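PDB 5XIL: putative prolyl-tRNA synthetase from Leishmania major, which probably catalyses the ATP-dependent attachment of L-proline to tRNA(Pro), releasing AMP and diphosphate, as a two-chain zinc-containing class II aminoacyl-tRNA synthetase. Local coordinates for residues V45-L53 with L264-M272; Q483-H491 with T499-L507. All blocks are in the same frame, centred on the assembly; numbering follows the deposited sequence.

Contact 1 of 2, residues V45-L53 with L264-M272; sequences VWKCVQRFL and LSTRVIGVM
V45 meets the helix that starts at R267 with both of its methyls. CG1 slides past CG1 of I269, the two side chains running in opposite directions, while CG2 meets M272 CE tip to tip at 3.9 Å; the bend in M272 at chi3 (70°) turns its terminal methyl to this encounter. Next comes W46, whose indole lies flat between two partners. T266 CG2 sits over one face as a CH-pi contact, 3.8 Å from the centroid of the six-membered ring of W46, and Q50 CG of the next helical turn covers the other. With CG anti to the backbone N (chi1 -168°), the indole swings across to the backbone where the strand ends: CH2 of W46 approaches L264 O in the ring plane at 3.6 Å, and W46 CZ3 lies 3.9 Å from L264 CD2. That same L264 methyl also touches V49 CG1, and, a turn further on, L53 CD2 packs against it at 4.2 Å. Around T266 the backbone turns from strand into helix, and S265 OG caps the new helix by accepting from R267 N (3.1 Å). The two helix segments cross at 120° with axes 10.5 Å apart. This pairing is consistent with motif 1 of class II synthetases, a long helix at the dimer interface, packing on motif 3, a strand running into a helix. K47 and R51 form salt bridges with E58 of the second subunit. T266 and L264 are tied by backbone bonds to L157 and Q159 of strand 156-165, and Y182 and Y186 of helix 168-189 touch L264 and V268.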
# COMPACT_ATOMS: atom_id res chain seq x y z
N VAL A 45 2.53 -4.73 -10.75
CA VAL A 45 1.44 -5.72 -10.61
C VAL A 45 0.99 -5.90 -9.13
O VAL A 45 -0.17 -5.87 -8.85
CB VAL A 45 1.82 -7.07 -11.25
CG1 VAL A 45 0.68 -8.02 -11.09
CG2 VAL A 45 2.19 -6.88 -12.71
N TRP A 46 1.95 -6.03 -8.22
CA TRP A 46 1.73 -6.13 -6.78
C TRP A 46 1.09 -4.86 -6.27
O TRP A 46 0.09 -4.92 -5.59
CB TRP A 46 3.02 -6.49 -6.06
CG TRP A 46 2.74 -6.89 -4.62
CD1 TRP A 46 3.12 -6.20 -3.54
CD2 TRP A 46 1.92 -7.99 -4.14
NE1 TRP A 46 2.65 -6.83 -2.39
CE2 TRP A 46 1.89 -7.91 -2.74
CE3 TRP A 46 1.20 -8.99 -4.75
CZ2 TRP A 46 1.20 -8.85 -1.94
CZ3 TRP A 46 0.56 -9.93 -3.98
CH2 TRP A 46 0.54 -9.86 -2.59
N LYS A 47 1.54 -3.72 -6.76
CA LYS A 47 0.91 -2.44 -6.34
C LYS A 47 -0.59 -2.44 -6.69
O LYS A 47 -1.41 -2.04 -5.89
CB LYS A 47 1.59 -1.28 -7.02
CG LYS A 47 1.21 0.00 -6.42
CD LYS A 47 1.80 1.11 -7.30
CE LYS A 47 2.33 2.26 -6.46
NZ LYS A 47 2.77 3.36 -7.38
N CYS A 48 -0.92 -2.95 -7.86
CA CYS A 48 -2.29 -3.04 -8.37
C CYS A 48 -3.12 -3.97 -7.53
O CYS A 48 -4.29 -3.69 -7.20
CB CYS A 48 -2.36 -3.51 -9.83
SG CYS A 48 -1.77 -2.27 -10.98
N VAL A 49 -2.49 -5.11 -7.17
CA VAL A 49 -3.14 -6.05 -6.30
C VAL A 49 -3.42 -5.47 -4.92
O VAL A 49 -4.55 -5.64 -4.33
CB VAL A 49 -2.34 -7.36 -6.18
CG1 VAL A 49 -2.91 -8.26 -5.08
CG2 VAL A 49 -2.29 -8.06 -7.53
N GLN A 50 -2.43 -4.78 -4.40
CA GLN A 50 -2.61 -4.13 -3.10
C GLN A 50 -3.80 -3.14 -3.11
O GLN A 50 -4.60 -3.13 -2.20
CB GLN A 50 -1.37 -3.36 -2.68
CG GLN A 50 -0.28 -4.22 -2.17
CD GLN A 50 0.97 -3.44 -1.73
OE1 GLN A 50 1.36 -2.48 -2.34
NE2 GLN A 50 1.60 -3.92 -0.70
N ARG A 51 -3.88 -2.30 -4.12
CA ARG A 51 -4.97 -1.36 -4.24
C ARG A 51 -6.33 -2.04 -4.31
O ARG A 51 -7.23 -1.71 -3.54
CB ARG A 51 -4.75 -0.44 -5.40
CG ARG A 51 -3.61 0.53 -5.09
CD ARG A 51 -3.22 1.34 -6.33
NE ARG A 51 -2.12 2.25 -6.04
CZ ARG A 51 -1.34 2.78 -6.98
NH1 ARG A 51 -1.55 2.51 -8.24
NH2 ARG A 51 -0.35 3.61 -6.65
N PHE A 52 -6.44 -3.04 -5.18
CA PHE A 52 -7.68 -3.65 -5.58
C PHE A 52 -8.14 -4.54 -4.43
O PHE A 52 -9.26 -4.44 -4.03
CB PHE A 52 -7.43 -4.48 -6.86
CG PHE A 52 -8.61 -5.28 -7.36
CD1 PHE A 52 -9.62 -4.68 -8.11
CD2 PHE A 52 -8.73 -6.64 -7.07
CE1 PHE A 52 -10.67 -5.43 -8.61
CE2 PHE A 52 -9.78 -7.40 -7.59
CZ PHE A 52 -10.76 -6.78 -8.33
N LEU A 53 -7.29 -5.48 -4.02
CA LEU A 53 -7.62 -6.39 -2.90
C LEU A 53 -7.73 -5.64 -1.56
O LEU A 53 -8.64 -5.89 -0.80
CB LEU A 53 -6.57 -7.52 -2.77
CG LEU A 53 -6.75 -8.50 -1.62
CD1 LEU A 53 -8.10 -9.18 -1.76
CD2 LEU A 53 -5.56 -9.49 -1.65
N LEU A 264 -2.82 -14.25 0.36
CA LEU A 264 -2.53 -14.21 -1.09
C LEU A 264 -1.18 -13.51 -1.24
O LEU A 264 -0.94 -12.47 -0.57
CB LEU A 264 -3.63 -13.43 -1.82
CG LEU A 264 -3.48 -13.26 -3.33
CD1 LEU A 264 -4.83 -13.31 -4.00
CD2 LEU A 264 -2.81 -11.92 -3.64
N SER A 265 -0.30 -14.05 -2.07
CA SER A 265 1.09 -13.60 -2.16
C SER A 265 1.50 -13.24 -3.61
O SER A 265 0.72 -13.40 -4.50
CB SER A 265 2.00 -14.69 -1.67
OG SER A 265 2.18 -15.73 -2.62
N THR A 266 2.75 -12.84 -3.77
CA THR A 266 3.32 -12.53 -5.08
C THR A 266 3.43 -13.76 -5.98
O THR A 266 3.82 -13.63 -7.16
CB THR A 266 4.70 -11.90 -4.91
OG1 THR A 266 5.38 -12.58 -3.88
CG2 THR A 266 4.52 -10.47 -4.53
N ARG A 267 3.06 -14.93 -5.48
CA ARG A 267 2.81 -16.03 -6.36
C ARG A 267 1.83 -15.67 -7.51
O ARG A 267 1.93 -16.24 -8.62
CB ARG A 267 2.31 -17.27 -5.62
CG ARG A 267 1.68 -18.29 -6.56
CD ARG A 267 1.17 -19.48 -5.85
NE ARG A 267 2.35 -20.21 -5.43
CZ ARG A 267 2.30 -21.41 -4.92
NH1 ARG A 267 1.13 -22.00 -4.78
NH2 ARG A 267 3.43 -22.00 -4.57
N VAL A 268 0.88 -14.72 -7.25
CA VAL A 268 -0.02 -14.37 -8.31
C VAL A 268 0.74 -13.89 -9.54
O VAL A 268 0.25 -14.08 -10.69
CB VAL A 268 -1.11 -13.32 -7.89
CG1 VAL A 268 -1.93 -13.75 -6.69
CG2 VAL A 268 -0.47 -12.00 -7.62
N ILE A 269 1.89 -13.26 -9.35
CA ILE A 269 2.62 -12.71 -10.47
C ILE A 269 3.20 -13.88 -11.32
O ILE A 269 3.18 -13.85 -12.53
CB ILE A 269 3.78 -11.76 -10.01
CG1 ILE A 269 3.18 -10.56 -9.21
CG2 ILE A 269 4.66 -11.36 -11.18
CD1 ILE A 269 4.22 -9.71 -8.60
N GLY A 270 3.79 -14.86 -10.64
CA GLY A 270 4.33 -16.03 -11.35
C GLY A 270 3.23 -16.77 -12.13
O GLY A 270 3.44 -17.19 -13.27
N VAL A 271 2.06 -16.96 -11.54
CA VAL A 271 0.94 -17.61 -12.21
C VAL A 271 0.58 -16.84 -13.49
O VAL A 271 0.43 -17.41 -14.56
CB VAL A 271 -0.28 -17.75 -11.29
CG1 VAL A 271 -1.52 -18.25 -12.03
CG2 VAL A 271 -0.01 -18.74 -10.13
N MET A 272 0.47 -15.55 -13.33
CA MET A 272 0.14 -14.64 -14.45
C MET A 272 1.10 -14.79 -15.62
O MET A 272 0.66 -14.92 -16.76
CB MET A 272 0.07 -13.21 -13.91
CG MET A 272 -0.26 -12.18 -14.99
SD MET A 272 0.11 -10.51 -14.42
CE MET A 272 1.83 -10.42 -14.33

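Contact 2 of 2, residues Q483-H491 with T499-L507. With ACT (acetate ion), chain C.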
# COMPACT_ATOMS: atom_id res chain seq x y z
N GLN A 483 -19.80 -28.36 -9.62
CA GLN A 483 -19.71 -29.75 -10.00
C GLN A 483 -20.34 -30.02 -11.37
O GLN A 483 -21.23 -29.30 -11.76
CB GLN A 483 -20.43 -30.62 -8.98
CG GLN A 483 -19.77 -30.66 -7.64
CD GLN A 483 -18.66 -31.65 -7.57
OE1 GLN A 483 -18.86 -32.83 -7.82
NE2 GLN A 483 -17.47 -31.20 -7.19
N PRO A 484 -19.85 -30.99 -12.11
CA PRO A 484 -20.49 -31.46 -13.36
C PRO A 484 -21.97 -31.75 -13.19
O PRO A 484 -22.39 -32.17 -12.13
CB PRO A 484 -19.80 -32.80 -13.62
CG PRO A 484 -18.49 -32.68 -12.96
CD PRO A 484 -18.68 -31.81 -11.75
N GLU A 485 -22.75 -31.58 -14.25
CA GLU A 485 -24.11 -32.12 -14.28
C GLU A 485 -24.11 -33.63 -14.09
O GLU A 485 -24.92 -34.15 -13.34
CB GLU A 485 -24.80 -31.77 -15.59
CG GLU A 485 -25.16 -30.30 -15.66
CD GLU A 485 -26.56 -30.03 -15.14
OE1 GLU A 485 -26.93 -30.58 -14.05
OE2 GLU A 485 -27.29 -29.28 -15.85
N GLU A 486 -23.21 -34.35 -14.78
CA GLU A 486 -23.17 -35.81 -14.61
C GLU A 486 -23.01 -36.20 -13.11
O GLU A 486 -21.97 -35.84 -12.49
CB GLU A 486 -22.03 -36.42 -15.41
CG GLU A 486 -22.00 -37.94 -15.44
CD GLU A 486 -20.86 -38.49 -16.22
OE1 GLU A 486 -20.87 -39.71 -16.46
OE2 GLU A 486 -19.92 -37.73 -16.57
N PRO A 487 -24.01 -36.92 -12.53
CA PRO A 487 -23.93 -37.33 -11.10
C PRO A 487 -22.75 -38.21 -10.82
O PRO A 487 -22.50 -39.18 -11.55
CB PRO A 487 -25.25 -38.11 -10.88
CG PRO A 487 -26.19 -37.53 -11.90
CD PRO A 487 -25.33 -37.29 -13.12
N ALA A 488 -22.01 -37.91 -9.76
CA ALA A 488 -20.89 -38.77 -9.38
C ALA A 488 -21.29 -40.21 -8.98
O ALA A 488 -20.58 -41.19 -9.26
CB ALA A 488 -20.16 -38.13 -8.21
N GLU A 489 -22.44 -40.30 -8.32
CA GLU A 489 -23.08 -41.52 -7.79
C GLU A 489 -23.26 -42.62 -8.81
O GLU A 489 -23.26 -43.80 -8.45
CB GLU A 489 -24.49 -41.17 -7.24
CG GLU A 489 -24.47 -40.07 -6.20
CD GLU A 489 -24.48 -38.65 -6.78
OE1 GLU A 489 -24.74 -38.46 -7.98
OE2 GLU A 489 -24.23 -37.69 -6.03
N GLY A 490 -23.40 -42.26 -10.08
CA GLY A 490 -23.39 -43.26 -11.16
C GLY A 490 -22.08 -43.99 -11.37
O GLY A 490 -21.97 -44.91 -12.19
N HIS A 491 -21.03 -43.61 -10.65
CA HIS A 491 -19.74 -44.13 -10.94
C HIS A 491 -19.16 -44.72 -9.70
O HIS A 491 -19.46 -44.27 -8.62
CB HIS A 491 -18.80 -42.97 -11.38
CG HIS A 491 -19.15 -42.44 -12.72
ND1 HIS A 491 -18.85 -43.13 -13.87
CD2 HIS A 491 -19.84 -41.34 -13.10
CE1 HIS A 491 -19.34 -42.47 -14.91
NE2 HIS A 491 -19.91 -41.37 -14.47
N THR A 499 -14.42 -49.73 -5.44
CA THR A 499 -15.75 -50.26 -5.68
C THR A 499 -16.88 -49.43 -5.14
O THR A 499 -18.00 -49.58 -5.59
CB THR A 499 -15.87 -51.66 -5.01
OG1 THR A 499 -15.04 -52.57 -5.75
CG2 THR A 499 -17.27 -52.19 -5.04
N LYS A 500 -16.62 -48.63 -4.11
CA LYS A 500 -17.70 -47.82 -3.55
C LYS A 500 -18.22 -46.81 -4.52
O LYS A 500 -17.43 -46.26 -5.31
CB LYS A 500 -17.23 -47.07 -2.29
CG LYS A 500 -16.95 -48.04 -1.17
CD LYS A 500 -16.34 -47.36 0.05
CE LYS A 500 -16.36 -48.35 1.21
NZ LYS A 500 -15.51 -47.82 2.30
N PRO A 501 -19.54 -46.55 -4.47
CA PRO A 501 -20.09 -45.44 -5.23
C PRO A 501 -19.41 -44.12 -4.81
O PRO A 501 -19.15 -43.86 -3.63
CB PRO A 501 -21.60 -45.42 -4.87
CG PRO A 501 -21.82 -46.68 -4.10
CD PRO A 501 -20.52 -47.13 -3.54
N ALA A 502 -19.05 -43.32 -5.81
CA ALA A 502 -18.55 -41.98 -5.58
C ALA A 502 -19.65 -41.08 -5.00
O ALA A 502 -20.87 -41.24 -5.30
CB ALA A 502 -18.04 -41.40 -6.88
N THR A 503 -19.23 -40.09 -4.24
CA THR A 503 -20.11 -39.05 -3.76
C THR A 503 -19.87 -37.68 -4.32
O THR A 503 -20.70 -36.80 -4.15
CB THR A 503 -20.01 -38.95 -2.21
OG1 THR A 503 -18.67 -38.64 -1.83
CG2 THR A 503 -20.39 -40.33 -1.60
N THR A 504 -18.72 -37.46 -4.96
CA THR A 504 -18.48 -36.12 -5.55
C THR A 504 -17.51 -36.32 -6.71
O THR A 504 -16.91 -37.38 -6.82
CB THR A 504 -17.89 -35.21 -4.46
OG1 THR A 504 -17.77 -33.86 -4.93
CG2 THR A 504 -16.57 -35.70 -3.98
N TRP A 505 -17.30 -35.28 -7.52
CA TRP A 505 -16.14 -35.24 -8.42
C TRP A 505 -15.07 -34.45 -7.74
O TRP A 505 -15.38 -33.50 -7.06
CB TRP A 505 -16.52 -34.55 -9.73
CG TRP A 505 -17.54 -35.30 -10.53
CD1 TRP A 505 -18.89 -35.24 -10.41
CD2 TRP A 505 -17.29 -36.20 -11.61
NE1 TRP A 505 -19.50 -36.02 -11.36
CE2 TRP A 505 -18.55 -36.63 -12.10
CE3 TRP A 505 -16.14 -36.69 -12.19
CZ2 TRP A 505 -18.68 -37.51 -13.18
CZ3 TRP A 505 -16.25 -37.57 -13.22
CH2 TRP A 505 -17.54 -37.99 -13.72
N VAL A 506 -13.82 -34.81 -7.89
CA VAL A 506 -12.74 -34.01 -7.30
C VAL A 506 -11.72 -33.78 -8.42
O VAL A 506 -11.64 -34.57 -9.36
CB VAL A 506 -12.10 -34.72 -6.08
CG1 VAL A 506 -11.48 -36.01 -6.45
CG2 VAL A 506 -11.02 -33.88 -5.36
N LEU A 507 -11.05 -32.66 -8.37
CA LEU A 507 -10.00 -32.30 -9.30
C LEU A 507 -8.66 -32.77 -8.80
O LEU A 507 -8.24 -32.37 -7.69
CB LEU A 507 -10.05 -30.78 -9.47
CG LEU A 507 -9.07 -30.16 -10.43
CD1 LEU A 507 -9.43 -30.54 -11.84
CD2 LEU A 507 -9.14 -28.64 -10.22
C ACT C . -13.54 -47.69 -2.44
O ACT C . -13.79 -46.62 -3.05
OXT ACT C . -13.87 -48.84 -2.96
CH3 ACT C . -12.84 -47.55 -1.11
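The indole of W505 is held between P484 and A488. P484 CG stands over one face, 3.7 Å from the centroid of the five-membered ring of W505 and 11° off its normal, a CH-pi contact; A488 CB approaches the opposite face off-centre. At the edge, W505 NE1 donates a short 2.7 Å bond to E486 O, tilted out of the ring plane, and the six-membered ring points its own edge toward the face of H491, with the planes at 65°. Q483 OE1 also lies at the edge, in plane. The H491 ring is fixed in turn: its NE2 donates in the ring plane to E486 OE1 at 2.8 Å, meeting that oxygen from above the carboxylate plane. The other oxygen, OE2, forms a salt bridge with R416, which also makes a cation-pi contact with W505. Here a loop folds over the start of strand 504-509 in the C-terminal zinc-binding domain of prolyl-tRNA synthetase, where T503 and T504 both face W437 of the neighbouring strand in a classic beta bulge. Q483 grips the strand beyond the bulge at both ends of its amide. Bent at chi2 (-83°), its side chain places OE1 2.9 Å from W505 N, whose N-H meets an in-plane lone pair of that oxygen, while Q483 NE2 reaches W505 O at 3.1 Å. Nearer the zinc site, A502 N donates almost straight to H491 O at 3.0 Å, and A488 CB and A502 CB pack together. T499 N and K500 N both bind OXT of an acetate, probably from the crystallisation liquor, 2.7 Å from T499 N.

Overall arrangement
Contact 1 lies near the centre of the chain and is almost wholly buried, whereas contact 2 lies farther out, in the C-terminal domain, and is partly exposed. Their centres are about 35 Å apart, they share no helix or strand, and contact 1 closes along the sequence before contact 2 opens. Each packs a tryptophan against the other segment, yet the chemistry differs: between 45-53 and 264-272 the packing is apolar, and K47 and R51 of the first turn to the second subunit, while the loop 483-491 is fastened to 499-507 by four hydrogen bonds as well as ring contacts, beside the zinc site of C438, C443 and C493.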